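Local coordinates for imelysin-like protein (Psychrobacter arcticus, PDB 3PF0) that is of unknown function but belongs to the imelysin-like (peptidase M75) family and may be a metalloendopeptidase, at residues G137-H140 and G141-D145; A316-P319 and E320-T324; K83-K87 and A88-G92; S194-G197 and T198-D202. One frame throughout, in Å; residues are numbered along the deposited sequence.

Interaction 1: G137-H140 and G141-D145; sequences GLVH and GGVAD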
ATOM      1  N   GLY A 137       2.439 -15.270 -11.994  1.00 45.74           N
ATOM      2  CA  GLY A 137       2.181 -16.127 -10.840  1.00 44.77           C
ATOM      3  C   GLY A 137       3.416 -16.814 -10.290  1.00 48.31           C
ATOM      4  O   GLY A 137       3.389 -18.012 -10.001  1.00 48.51           O
ATOM      5  N   LEU A 138       4.506 -16.054 -10.152  1.00 43.65           N
ATOM      6  CA  LEU A 138       5.795 -16.537  -9.667  1.00 43.06           C
ATOM      7  C   LEU A 138       5.798 -16.830  -8.154  1.00 46.29           C
ATOM      8  O   LEU A 138       6.594 -17.653  -7.704  1.00 46.55           O
ATOM      9  CB  LEU A 138       6.884 -15.501  -9.993  1.00 42.97           C
ATOM     10  CG  LEU A 138       7.142 -15.164 -11.471  1.00 48.38           C
ATOM     11  CD1 LEU A 138       8.207 -14.086 -11.596  1.00 47.97           C
ATOM     12  CD2 LEU A 138       7.550 -16.403 -12.272  1.00 50.76           C
ATOM     13  N   VAL A 139       4.925 -16.165  -7.379  1.00 42.40           N
ATOM     14  CA  VAL A 139       4.854 -16.319  -5.919  1.00 42.09           C
ATOM     15  C   VAL A 139       4.413 -17.758  -5.518  1.00 50.10           C
ATOM     16  O   VAL A 139       5.116 -18.406  -4.739  1.00 48.65           O
ATOM     17  CB  VAL A 139       3.949 -15.234  -5.262  1.00 43.86           C
ATOM     18  CG1 VAL A 139       3.717 -15.516  -3.778  1.00 43.11           C
ATOM     19  CG2 VAL A 139       4.533 -13.838  -5.449  1.00 42.83           C
ATOM     20  N   HIS A 140       3.285 -18.251  -6.073  1.00 51.30           N
ATOM     21  CA  HIS A 140       2.693 -19.560  -5.767  1.00 53.66           C
ATOM     22  C   HIS A 140       3.703 -20.743  -5.765  1.00 57.91           C
ATOM     23  O   HIS A 140       3.884 -21.386  -4.722  1.00 58.42           O
ATOM     24  CB  HIS A 140       1.537 -19.866  -6.739  1.00 56.73           C
ATOM     25  CG  HIS A 140       0.971 -21.245  -6.571  1.00 62.22           C
ATOM     26  ND1 HIS A 140       0.207 -21.583  -5.461  1.00 64.46           N
ATOM     27  CD2 HIS A 140       1.111 -22.338  -7.355  1.00 66.25           C
ATOM     28  CE1 HIS A 140      -0.101 -22.860  -5.613  1.00 65.37           C
ATOM     29  NE2 HIS A 140       0.418 -23.361  -6.740  1.00 66.73           N
ATOM     30  N   GLY A 141       4.310 -21.024  -6.917  1.00 53.08           N
ATOM     31  CA  GLY A 141       5.248 -22.132  -7.088  1.00 53.40           C
ATOM     32  C   GLY A 141       6.558 -22.011  -6.338  1.00 55.26           C
ATOM     33  O   GLY A 141       7.079 -23.011  -5.826  1.00 55.59           O
ATOM     34  N   GLY A 142       7.075 -20.788  -6.258  1.00 48.53           N
ATOM     35  CA  GLY A 142       8.333 -20.502  -5.587  1.00 47.23           C
ATOM     36  C   GLY A 142       8.331 -20.710  -4.086  1.00 49.01           C
ATOM     37  O   GLY A 142       9.326 -21.188  -3.534  1.00 49.46           O
ATOM     38  N   VAL A 143       7.229 -20.326  -3.409  1.00 42.82           N
ATOM     39  CA  VAL A 143       7.128 -20.422  -1.952  1.00 40.44           C
ATOM     40  C   VAL A 143       7.197 -21.899  -1.536  1.00 42.71           C
ATOM     41  O   VAL A 143       8.061 -22.241  -0.727  1.00 41.62           O
ATOM     42  CB  VAL A 143       5.889 -19.670  -1.388  1.00 42.38           C
ATOM     43  CG1 VAL A 143       5.644 -19.998   0.082  1.00 41.64           C
ATOM     44  CG2 VAL A 143       6.043 -18.165  -1.574  1.00 41.09           C
ATOM     45  N   ALA A 144       6.363 -22.775  -2.139  1.00 39.85           N
ATOM     46  CA  ALA A 144       6.350 -24.208  -1.828  1.00 40.33           C
ATOM     47  C   ALA A 144       7.714 -24.873  -2.095  1.00 42.85           C
ATOM     48  O   ALA A 144       8.196 -25.625  -1.237  1.00 42.48           O
ATOM     49  CB  ALA A 144       5.251 -24.911  -2.614  1.00 41.83           C
ATOM     50  N   ASP A 145       8.364 -24.550  -3.249  1.00 38.75           N
ATOM     51  CA  ASP A 145       9.691 -25.074  -3.590  1.00 38.94           C
ATOM     52  C   ASP A 145      10.700 -24.699  -2.525  1.00 42.36           C
ATOM     53  O   ASP A 145      11.501 -25.546  -2.127  1.00 43.93           O
ATOM     54  CB  ASP A 145      10.193 -24.543  -4.952  1.00 41.21           C
ATOM     55  CG  ASP A 145       9.505 -25.050  -6.207  1.00 54.21           C
ATOM     56  OD1 ASP A 145       8.949 -26.178  -6.173  1.00 56.32           O
ATOM     57  OD2 ASP A 145       9.569 -24.342  -7.243  1.00 58.57           O
TER
HETATM   58  O   HOH W   1       4.931 -20.139  -9.603  1.00 65.10           O

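Interaction 2: A316-P319 and E320-T324; sequences AQMP and EDLAT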
ATOM      1  N   ALA A 316     -18.128  -0.487  -0.336  1.00 44.71           N
ATOM      2  CA  ALA A 316     -18.754  -1.073   0.855  1.00 45.48           C
ATOM      3  C   ALA A 316     -19.921  -2.030   0.535  1.00 50.10           C
ATOM      4  O   ALA A 316     -20.204  -2.922   1.340  1.00 50.26           O
ATOM      5  CB  ALA A 316     -19.245   0.032   1.783  1.00 46.95           C
ATOM      6  N   GLN A 317     -20.596  -1.847  -0.612  1.00 46.80           N
ATOM      7  CA  GLN A 317     -21.731  -2.703  -0.985  1.00 47.40           C
ATOM      8  C   GLN A 317     -21.294  -3.848  -1.933  1.00 49.27           C
ATOM      9  O   GLN A 317     -22.122  -4.662  -2.348  1.00 49.81           O
ATOM     10  CB  GLN A 317     -22.904  -1.874  -1.560  1.00 50.79           C
ATOM     11  CG  GLN A 317     -22.643  -1.092  -2.860  1.00 74.97           C
ATOM     12  CD  GLN A 317     -23.738  -0.081  -3.190  1.00 98.56           C
ATOM     13  OE1 GLN A 317     -23.467   1.045  -3.626  1.00 94.12           O
ATOM     14  NE2 GLN A 317     -25.002  -0.448  -2.998  1.00 91.94           N
HETATM   15  N   MSE A 318     -19.977  -3.950  -2.202  1.00 43.29           N
HETATM   16  CA  MSE A 318     -19.390  -5.003  -3.044  1.00 41.07           C
HETATM   17  C   MSE A 318     -18.910  -6.188  -2.161  1.00 45.14           C
HETATM   18  O   MSE A 318     -18.764  -5.992  -0.953  1.00 43.98           O
HETATM   19  CB  MSE A 318     -18.230  -4.428  -3.874  1.00 41.09           C
HETATM   20  CG  MSE A 318     -18.688  -3.480  -4.966  1.00 46.63           C
HETATM   21 SE   MSE A 318     -17.207  -2.678  -5.966  0.75 50.93          SE
HETATM   22  CE  MSE A 318     -16.714  -4.147  -7.137  1.00 47.38           C
ATOM     23  N   PRO A 319     -18.664  -7.411  -2.705  1.00 42.71           N
ATOM     24  CA  PRO A 319     -18.225  -8.527  -1.836  1.00 41.89           C
ATOM     25  C   PRO A 319     -16.769  -8.399  -1.362  1.00 44.11           C
ATOM     26  O   PRO A 319     -16.031  -7.544  -1.861  1.00 42.23           O
ATOM     27  CB  PRO A 319     -18.406  -9.764  -2.731  1.00 43.91           C
ATOM     28  CG  PRO A 319     -19.194  -9.298  -3.926  1.00 49.06           C
ATOM     29  CD  PRO A 319     -18.814  -7.869  -4.099  1.00 44.35           C
ATOM     30  N   GLU A 320     -16.362  -9.245  -0.374  1.00 41.06           N
ATOM     31  CA  GLU A 320     -14.998  -9.297   0.191  1.00 39.73           C
ATOM     32  C   GLU A 320     -13.961  -9.502  -0.897  1.00 42.63           C
ATOM     33  O   GLU A 320     -12.889  -8.903  -0.845  1.00 42.00           O
ATOM     34  CB  GLU A 320     -14.871 -10.413   1.231  1.00 41.16           C
ATOM     35  CG  GLU A 320     -15.484 -10.083   2.577  1.00 51.84           C
ATOM     36  CD  GLU A 320     -15.162 -11.070   3.681  1.00 78.09           C
ATOM     37  OE1 GLU A 320     -14.846 -12.245   3.377  1.00 66.72           O
ATOM     38  OE2 GLU A 320     -15.235 -10.661   4.862  1.00 82.31           O
ATOM     39  N   ASP A 321     -14.289 -10.362  -1.883  1.00 38.98           N
ATOM     40  CA  ASP A 321     -13.484 -10.628  -3.071  1.00 37.51           C
ATOM     41  C   ASP A 321     -14.169  -9.900  -4.221  1.00 42.24           C
ATOM     42  O   ASP A 321     -15.268 -10.292  -4.633  1.00 41.56           O
ATOM     43  CB  ASP A 321     -13.367 -12.147  -3.323  1.00 38.49           C
ATOM     44  CG  ASP A 321     -12.427 -12.565  -4.441  1.00 44.39           C
ATOM     45  OD1 ASP A 321     -12.069 -11.707  -5.277  1.00 43.26           O
ATOM     46  OD2 ASP A 321     -12.084 -13.760  -4.507  1.00 53.93           O
ATOM     47  N   LEU A 322     -13.538  -8.819  -4.715  1.00 39.30           N
ATOM     48  CA  LEU A 322     -14.089  -7.974  -5.787  1.00 39.81           C
ATOM     49  C   LEU A 322     -14.281  -8.735  -7.099  1.00 45.51           C
ATOM     50  O   LEU A 322     -15.087  -8.308  -7.925  1.00 47.07           O
ATOM     51  CB  LEU A 322     -13.222  -6.721  -6.021  1.00 38.72           C
ATOM     52  CG  LEU A 322     -13.060  -5.763  -4.813  1.00 40.67           C
ATOM     53  CD1 LEU A 322     -12.147  -4.612  -5.151  1.00 39.75           C
ATOM     54  CD2 LEU A 322     -14.401  -5.233  -4.318  1.00 42.21           C
ATOM     55  N   ALA A 323     -13.579  -9.871  -7.280  1.00 42.16           N
ATOM     56  CA  ALA A 323     -13.713 -10.703  -8.477  1.00 42.41           C
ATOM     57  C   ALA A 323     -15.099 -11.347  -8.558  1.00 45.45           C
ATOM     58  O   ALA A 323     -15.560 -11.605  -9.662  1.00 46.32           O
ATOM     59  CB  ALA A 323     -12.646 -11.783  -8.494  1.00 42.57           C
ATOM     60  N   THR A 324     -15.756 -11.597  -7.400  1.00 41.25           N
ATOM     61  CA  THR A 324     -17.081 -12.237  -7.329  1.00 42.63           C
ATOM     62  C   THR A 324     -18.213 -11.213  -7.539  1.00 48.62           C
ATOM     63  O   THR A 324     -19.384 -11.590  -7.490  1.00 50.22           O
ATOM     64  CB  THR A 324     -17.273 -13.014  -6.000  1.00 45.11           C
ATOM     65  OG1 THR A 324     -17.487 -12.095  -4.934  1.00 44.99           O
ATOM     66  CG2 THR A 324     -16.101 -13.939  -5.661  1.00 39.93           C
TER

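Interaction 3: K83-K87 and A88-G92; sequences KHCQK and APVSG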
ATOM      1  N   LYS A  83       4.643 -17.900  18.781  1.00 33.90           N
ATOM      2  CA  LYS A  83       3.890 -18.494  19.883  1.00 34.17           C
ATOM      3  C   LYS A  83       3.155 -19.780  19.443  1.00 38.04           C
ATOM      4  O   LYS A  83       3.355 -20.836  20.055  1.00 38.24           O
ATOM      5  CB  LYS A  83       2.891 -17.480  20.466  1.00 35.38           C
ATOM      6  CG  LYS A  83       3.535 -16.498  21.420  1.00 32.76           C
ATOM      7  CD  LYS A  83       2.580 -15.378  21.821  1.00 31.84           C
ATOM      8  CE  LYS A  83       3.105 -14.618  23.024  1.00 32.76           C
ATOM      9  NZ  LYS A  83       4.486 -14.094  22.809  1.00 32.37           N
ATOM     10  N   HIS A  84       2.342 -19.702  18.371  1.00 34.37           N
ATOM     11  CA  HIS A  84       1.542 -20.845  17.920  1.00 35.56           C
ATOM     12  C   HIS A  84       2.374 -21.991  17.331  1.00 40.53           C
ATOM     13  O   HIS A  84       1.998 -23.147  17.515  1.00 39.97           O
ATOM     14  CB  HIS A  84       0.451 -20.408  16.920  1.00 35.69           C
ATOM     15  CG  HIS A  84      -0.562 -19.454  17.493  1.00 39.10           C
ATOM     16  ND1 HIS A  84      -0.936 -19.499  18.838  1.00 41.74           N
ATOM     17  CD2 HIS A  84      -1.260 -18.470  16.881  1.00 40.41           C
ATOM     18  CE1 HIS A  84      -1.824 -18.533  18.996  1.00 41.22           C
ATOM     19  NE2 HIS A  84      -2.064 -17.894  17.847  1.00 40.73           N
ATOM     20  N   CYS A  85       3.509 -21.690  16.678  1.00 38.63           N
ATOM     21  CA  CYS A  85       4.334 -22.722  16.047  1.00 39.87           C
ATOM     22  C   CYS A  85       5.098 -23.623  17.044  1.00 44.40           C
ATOM     23  O   CYS A  85       5.572 -24.687  16.643  1.00 44.82           O
ATOM     24  CB  CYS A  85       5.249 -22.118  14.993  1.00 39.91           C
ATOM     25  SG  CYS A  85       4.351 -21.598  13.505  1.00 43.25           S
ATOM     26  N   GLN A  86       5.069 -23.289  18.345  1.00 40.76           N
ATOM     27  CA  GLN A  86       5.604 -24.134  19.409  1.00 41.70           C
ATOM     28  C   GLN A  86       4.725 -25.402  19.572  1.00 47.35           C
ATOM     29  O   GLN A  86       5.211 -26.434  20.044  1.00 48.36           O
ATOM     30  CB  GLN A  86       5.689 -23.350  20.721  1.00 43.11           C
ATOM     31  CG  GLN A  86       6.928 -22.472  20.797  1.00 60.42           C
ATOM     32  CD  GLN A  86       7.017 -21.739  22.109  1.00 85.40           C
ATOM     33  OE1 GLN A  86       6.734 -20.536  22.194  1.00 79.52           O
ATOM     34  NE2 GLN A  86       7.425 -22.444  23.160  1.00 80.73           N
ATOM     35  N   LYS A  87       3.446 -25.324  19.152  1.00 43.79           N
ATOM     36  CA  LYS A  87       2.491 -26.438  19.193  1.00 45.12           C
ATOM     37  C   LYS A  87       2.079 -26.828  17.747  1.00 50.63           C
ATOM     38  O   LYS A  87       0.891 -26.946  17.440  1.00 50.05           O
ATOM     39  CB  LYS A  87       1.268 -26.094  20.071  1.00 47.66           C
ATOM     40  CG  LYS A  87       1.599 -25.853  21.545  1.00 61.36           C
ATOM     41  CD  LYS A  87       0.378 -25.404  22.341  1.00 67.90           C
ATOM     42  CE  LYS A  87       0.748 -24.953  23.734  1.00 76.26           C
ATOM     43  NZ  LYS A  87      -0.454 -24.648  24.560  1.00 84.24           N
ATOM     44  N   ALA A  88       3.086 -27.019  16.860  1.00 48.53           N
ATOM     45  CA  ALA A  88       2.906 -27.419  15.460  1.00 48.22           C
ATOM     46  C   ALA A  88       2.442 -28.887  15.373  1.00 54.07           C
ATOM     47  O   ALA A  88       2.879 -29.701  16.196  1.00 55.29           O
ATOM     48  CB  ALA A  88       4.201 -27.224  14.681  1.00 48.69           C
ATOM     49  N   PRO A  89       1.531 -29.258  14.435  1.00 50.08           N
ATOM     50  CA  PRO A  89       0.932 -28.437  13.361  1.00 48.18           C
ATOM     51  C   PRO A  89      -0.062 -27.383  13.873  1.00 49.59           C
ATOM     52  O   PRO A  89      -0.764 -27.599  14.865  1.00 50.02           O
ATOM     53  CB  PRO A  89       0.256 -29.480  12.461  1.00 50.62           C
ATOM     54  CG  PRO A  89      -0.084 -30.607  13.389  1.00 56.73           C
ATOM     55  CD  PRO A  89       1.076 -30.660  14.351  1.00 52.78           C
ATOM     56  N   VAL A  90      -0.085 -26.225  13.201  1.00 42.48           N
ATOM     57  CA  VAL A  90      -0.965 -25.111  13.554  1.00 39.92           C
ATOM     58  C   VAL A  90      -2.203 -25.156  12.645  1.00 41.62           C
ATOM     59  O   VAL A  90      -2.072 -25.178  11.428  1.00 39.67           O
ATOM     60  CB  VAL A  90      -0.216 -23.747  13.486  1.00 41.69           C
ATOM     61  CG1 VAL A  90      -1.155 -22.571  13.760  1.00 40.54           C
ATOM     62  CG2 VAL A  90       0.961 -23.722  14.451  1.00 41.33           C
ATOM     63  N   SER A  91      -3.395 -25.202  13.252  1.00 38.45           N
ATOM     64  CA  SER A  91      -4.683 -25.217  12.554  1.00 38.20           C
ATOM     65  C   SER A  91      -5.749 -24.522  13.416  1.00 40.47           C
ATOM     66  O   SER A  91      -5.406 -23.880  14.415  1.00 38.10           O
ATOM     67  CB  SER A  91      -5.096 -26.651  12.215  1.00 43.55           C
ATOM     68  OG  SER A  91      -5.188 -27.456  13.381  1.00 54.82           O
ATOM     69  N   GLY A  92      -7.016 -24.663  13.021  1.00 38.36           N
ATOM     70  CA  GLY A  92      -8.177 -24.117  13.725  1.00 38.54           C
ATOM     71  C   GLY A  92      -8.067 -22.645  14.055  1.00 42.09           C
ATOM     72  O   GLY A  92      -7.574 -21.858  13.243  1.00 40.79           O
TER

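Interaction 4: S194-G197 and T198-D202; sequences SALG and TRLKD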
ATOM      1  N   SER A 194       9.556 -12.085  10.077  1.00 27.93           N
ATOM      2  CA  SER A 194      10.752 -11.506  10.707  1.00 27.26           C
ATOM      3  C   SER A 194      11.573 -10.697   9.691  1.00 33.11           C
ATOM      4  O   SER A 194      11.987  -9.576  10.003  1.00 32.86           O
ATOM      5  CB  SER A 194      11.625 -12.596  11.319  1.00 30.05           C
ATOM      6  OG  SER A 194      12.867 -12.090  11.788  1.00 37.95           O
ATOM      7  N   ALA A 195      11.809 -11.259   8.477  1.00 30.69           N
ATOM      8  CA  ALA A 195      12.556 -10.561   7.428  1.00 30.59           C
ATOM      9  C   ALA A 195      11.800  -9.308   7.001  1.00 33.89           C
ATOM     10  O   ALA A 195      12.416  -8.268   6.792  1.00 33.63           O
ATOM     11  CB  ALA A 195      12.797 -11.478   6.236  1.00 31.57           C
ATOM     12  N   LEU A 196      10.455  -9.398   6.948  1.00 31.13           N
ATOM     13  CA  LEU A 196       9.576  -8.283   6.602  1.00 31.30           C
ATOM     14  C   LEU A 196       9.679  -7.177   7.661  1.00 35.49           C
ATOM     15  O   LEU A 196       9.888  -6.021   7.300  1.00 36.39           O
ATOM     16  CB  LEU A 196       8.137  -8.784   6.457  1.00 31.22           C
ATOM     17  CG  LEU A 196       7.102  -7.830   5.893  1.00 35.95           C
ATOM     18  CD1 LEU A 196       7.578  -7.204   4.611  1.00 36.28           C
ATOM     19  CD2 LEU A 196       5.819  -8.575   5.623  1.00 38.09           C
ATOM     20  N   GLY A 197       9.612  -7.556   8.937  1.00 31.38           N
ATOM     21  CA  GLY A 197       9.763  -6.642  10.070  1.00 31.96           C
ATOM     22  C   GLY A 197      11.043  -5.829  10.023  1.00 36.58           C
ATOM     23  O   GLY A 197      11.006  -4.603  10.170  1.00 36.73           O
ATOM     24  N   THR A 198      12.172  -6.499   9.733  1.00 33.07           N
ATOM     25  CA  THR A 198      13.497  -5.875   9.619  1.00 32.84           C
ATOM     26  C   THR A 198      13.513  -4.823   8.494  1.00 36.28           C
ATOM     27  O   THR A 198      14.034  -3.734   8.700  1.00 35.66           O
ATOM     28  CB  THR A 198      14.572  -6.951   9.385  1.00 39.08           C
ATOM     29  OG1 THR A 198      14.568  -7.854  10.490  1.00 38.93           O
ATOM     30  CG2 THR A 198      15.982  -6.360   9.197  1.00 37.97           C
ATOM     31  N   ARG A 199      12.938  -5.147   7.321  1.00 32.54           N
ATOM     32  CA  ARG A 199      12.911  -4.239   6.172  1.00 31.91           C
ATOM     33  C   ARG A 199      12.053  -3.003   6.452  1.00 35.66           C
ATOM     34  O   ARG A 199      12.461  -1.896   6.112  1.00 35.18           O
ATOM     35  CB  ARG A 199      12.411  -4.961   4.910  1.00 29.77           C
ATOM     36  CG  ARG A 199      13.431  -5.938   4.345  1.00 37.53           C
ATOM     37  CD  ARG A 199      12.881  -6.703   3.151  1.00 35.98           C
ATOM     38  NE  ARG A 199      13.846  -7.701   2.677  1.00 36.21           N
ATOM     39  CZ  ARG A 199      14.836  -7.447   1.826  1.00 45.72           C
ATOM     40  NH1 ARG A 199      14.994  -6.227   1.322  1.00 36.41           N
ATOM     41  NH2 ARG A 199      15.663  -8.412   1.456  1.00 33.24           N
ATOM     42  N   LEU A 200      10.881  -3.196   7.078  1.00 32.70           N
ATOM     43  CA  LEU A 200       9.947  -2.119   7.410  1.00 33.00           C
ATOM     44  C   LEU A 200      10.506  -1.168   8.469  1.00 39.56           C
ATOM     45  O   LEU A 200      10.297   0.046   8.361  1.00 40.52           O
ATOM     46  CB  LEU A 200       8.592  -2.693   7.873  1.00 32.15           C
ATOM     47  CG  LEU A 200       7.795  -3.457   6.805  1.00 35.06           C
ATOM     48  CD1 LEU A 200       6.642  -4.227   7.423  1.00 34.44           C
ATOM     49  CD2 LEU A 200       7.291  -2.537   5.742  1.00 36.62           C
ATOM     50  N   LYS A 201      11.215  -1.704   9.482  1.00 36.85           N
ATOM     51  CA  LYS A 201      11.814  -0.874  10.530  1.00 37.49           C
ATOM     52  C   LYS A 201      12.964  -0.066   9.964  1.00 40.90           C
ATOM     53  O   LYS A 201      13.150   1.085  10.356  1.00 40.72           O
ATOM     54  CB  LYS A 201      12.277  -1.718  11.720  1.00 41.07           C
ATOM     55  CG  LYS A 201      11.213  -1.803  12.808  1.00 59.89           C
ATOM     56  CD  LYS A 201      11.494  -2.918  13.806  1.00 71.52           C
ATOM     57  CE  LYS A 201      10.683  -4.156  13.510  1.00 76.28           C
ATOM     58  NZ  LYS A 201      11.446  -5.404  13.786  1.00 81.60           N
ATOM     59  N   ASP A 202      13.699  -0.640   9.002  1.00 37.28           N
ATOM     60  CA  ASP A 202      14.810   0.049   8.354  1.00 37.77           C
ATOM     61  C   ASP A 202      14.302   1.238   7.538  1.00 39.90           C
ATOM     62  O   ASP A 202      14.954   2.275   7.540  1.00 39.34           O
ATOM     63  CB  ASP A 202      15.618  -0.921   7.481  1.00 40.99           C
ATOM     64  CG  ASP A 202      16.539  -1.864   8.250  1.00 62.92           C
ATOM     65  OD1 ASP A 202      16.350  -2.015   9.493  1.00 64.59           O
ATOM     66  OD2 ASP A 202      17.437  -2.467   7.613  1.00 74.96           O
TER
HETATM   67  O   HOH W   2      14.712 -10.469  10.633  1.00 42.64           O
HETATM   68  O   HOH W   3      11.818  -8.261  12.659  1.00 43.34           O

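Interaction 1: G137-H140 and G141-D145
Val139 and Val143 share a rotamer, with CG1 anti to the backbone N (chi1 172° and 169°) and CG2 anti to the carbonyl carbon, and this matched setting lays the two branched side chains side by side, pointing the same way. They are an i, i+4 pair at the start of the α-helix 138-149, both buried. Val139 CG1 meets Val143 CG2 at 4.2 Å, a loose apolar touch. That same Val143 methyl has a closer neighbour in the backbone: Val143 CG2 sits 3.3 Å from Val139 O. That oxygen also accepts the hydrogen bond from Val143 N at 3.1 Å, with the donor nearly in line with the carbonyl bond (C=O...N angle 166°). One step back, the bond from Gly142 N to Leu138 O is weak, at 3.5 Å. At the very start of the helix the pattern opens out: Gly137 O and Gly141 N are 4.4 Å apart, too far for a direct bond. The carboxylate of Asp134 receives the N-H groups of Leu138 and Val139 there. The ring of His140, on an exposed part of the helix, stands oblique to Gly141 N, and its ND1 makes a weak hydrogen bond with Glu173. A water fills the missing first rung, donating to Gly137 O at 2.7 Å and accepting from Gly141 N at 2.9 Å.

Interaction 2: A316-P319 and E320-T324
Met318 and Pro319 run extended (psi 162° and 169°) in the loop between helix 298-316 and helix 327-351, before the chain turns at Glu320 and coils into a short 3-10 segment at 322-324, which brings Leu322 and Thr324 back against them. Met318, a selenomethionine, is bent at chi3 (78°), and its curve follows one methyl of Leu322. Leu322 CD2 lies 3.9 Å from Met318 CB, 4.1 Å from Met318 SE and 3.8 Å from Met318 CE. The two side chains cross at about a right angle, both buried against Leu333 of helix 327-351. Pro319 and Thr324 instead slide past each other in opposite directions, with Pro319 CB 3.3 Å from Thr324 OG1. That hydroxyl is held by its bond to Asp321 O, 2.9 Å from OG1 and in the carbonyl plane. The same carbonyl oxygen takes Thr324 N as a second donor. Asp321 OD1 closes an Asx turn by accepting from Ala323 N at 3.1 Å, met from above the carboxylate plane. No hydrogen bond joins 316-319 to 320-324; several polar groups find partners within the turn or on neighbours such as Arg269, which binds Met318 O, and the contact itself is mainly van der Waals.

Interaction 3: K83-K87 and A88-G92
Ala88 is the first residue to turn back on the preceding helix end, and it does so by a weak hydrogen bond: Ala88 N reaches Cys85 O at 3.4 Å with an N-H...O angle of only 125°. The methyl adds to the same meeting, Ala88 CB lying 3.5 Å from Cys85 O. The peptide between Ala88 and Pro89 is cis, and the chain bends here. The CB of Pro89 points away from 83-87, while its carbonyl oxygen comes within 3.1 Å of Lys87 O; with an acceptor on each side, this approach is likely to be mildly unfavourable electrostatically. The turn forms the link between helices 48-84 and 92-112 of this all-helical protein, and it is tied to a third helix, 183-214, by the disulfide between Cys85 and Cys186. Val90 then brings the chain back toward the helix end and is the buried residue of the contact. Its chi1 of 176° puts CG1 anti to the backbone N and CG2 anti to the carbonyl carbon, and the two methyls divide the work. Val90 CG1 touches the side chain of His84, 4.2 Å from His84 CB. Val90 CG2 fits more closely, 3.3 Å from His84 O and 3.9 Å from Cys85 CA, and it reaches the disulfide sulfur at 4.1 Å, measured to Cys85 SG. His84 O also accepts from Lys87 N, at 3.1 Å. The backbone of Val90 is hydrogen-bonded to Leu181, and its side chain also touches Cys186.

Interaction 4: S194-G197 and T198-D202
Lys201 folds back over the carbonyl of Gly197, one turn earlier in the α-helix 183-214. Its backbone N donates to Gly197 O at 3.0 Å, the regular i, i+4 bond, and its side chain then stays over that oxygen. Lys201 CB is 3.5 Å from Gly197 O, CG 3.9 Å and CD 4.0 Å from that same oxygen. Bends at chi3 (-99°) and chi4 (143°) turn the chain back, so that Lys201 CE approaches Gly197 O again at 3.4 Å. The terminal NZ, beside a glycine that has no side chain to block it, forms a salt bridge with Asp75 of helix 48-84. With an alanine in its place, Asp75 would probably lose this charged partner, and a water shared with Ser194 would lose a donor. Elsewhere on the helix, Leu196 and Leu200 cross obliquely, Leu196 CG meeting Leu200 CD1 at 3.9 Å, and both pack against helices 48-84, 92-112 and 125-129. Arg199 NH1 is hydrogen-bonded to Ser125 OG, and the side chain makes a cation-pi contact with Tyr128 of helix 125-129. At the tip of the lysine, that water accepts from Lys201 NZ at 3.1 Å and donates to Ser194 O at 3.0 Å.

How the interactions relate
Interaction 4 lies within one helix and interaction 1 at the start of another, each combining i, i+4 backbone bonds with a pair of buried aliphatic side chains, whereas interactions 2 and 3 shape links between helices and rely on apolar contact with few or no direct bonds across. The centre of interaction 4 lies about 16 Å from the centre of the chain, and that of interaction 3, a surface contact, about 29 Å. These two nonetheless share elements: through partners outside their own segments, Cys186 for Cys85 and Asp75 for Lys201, both join helix 183-214 to the 48-84 region. Interaction 2 lies on the opposite side of the chain centre from interaction 4. None of the four touches another.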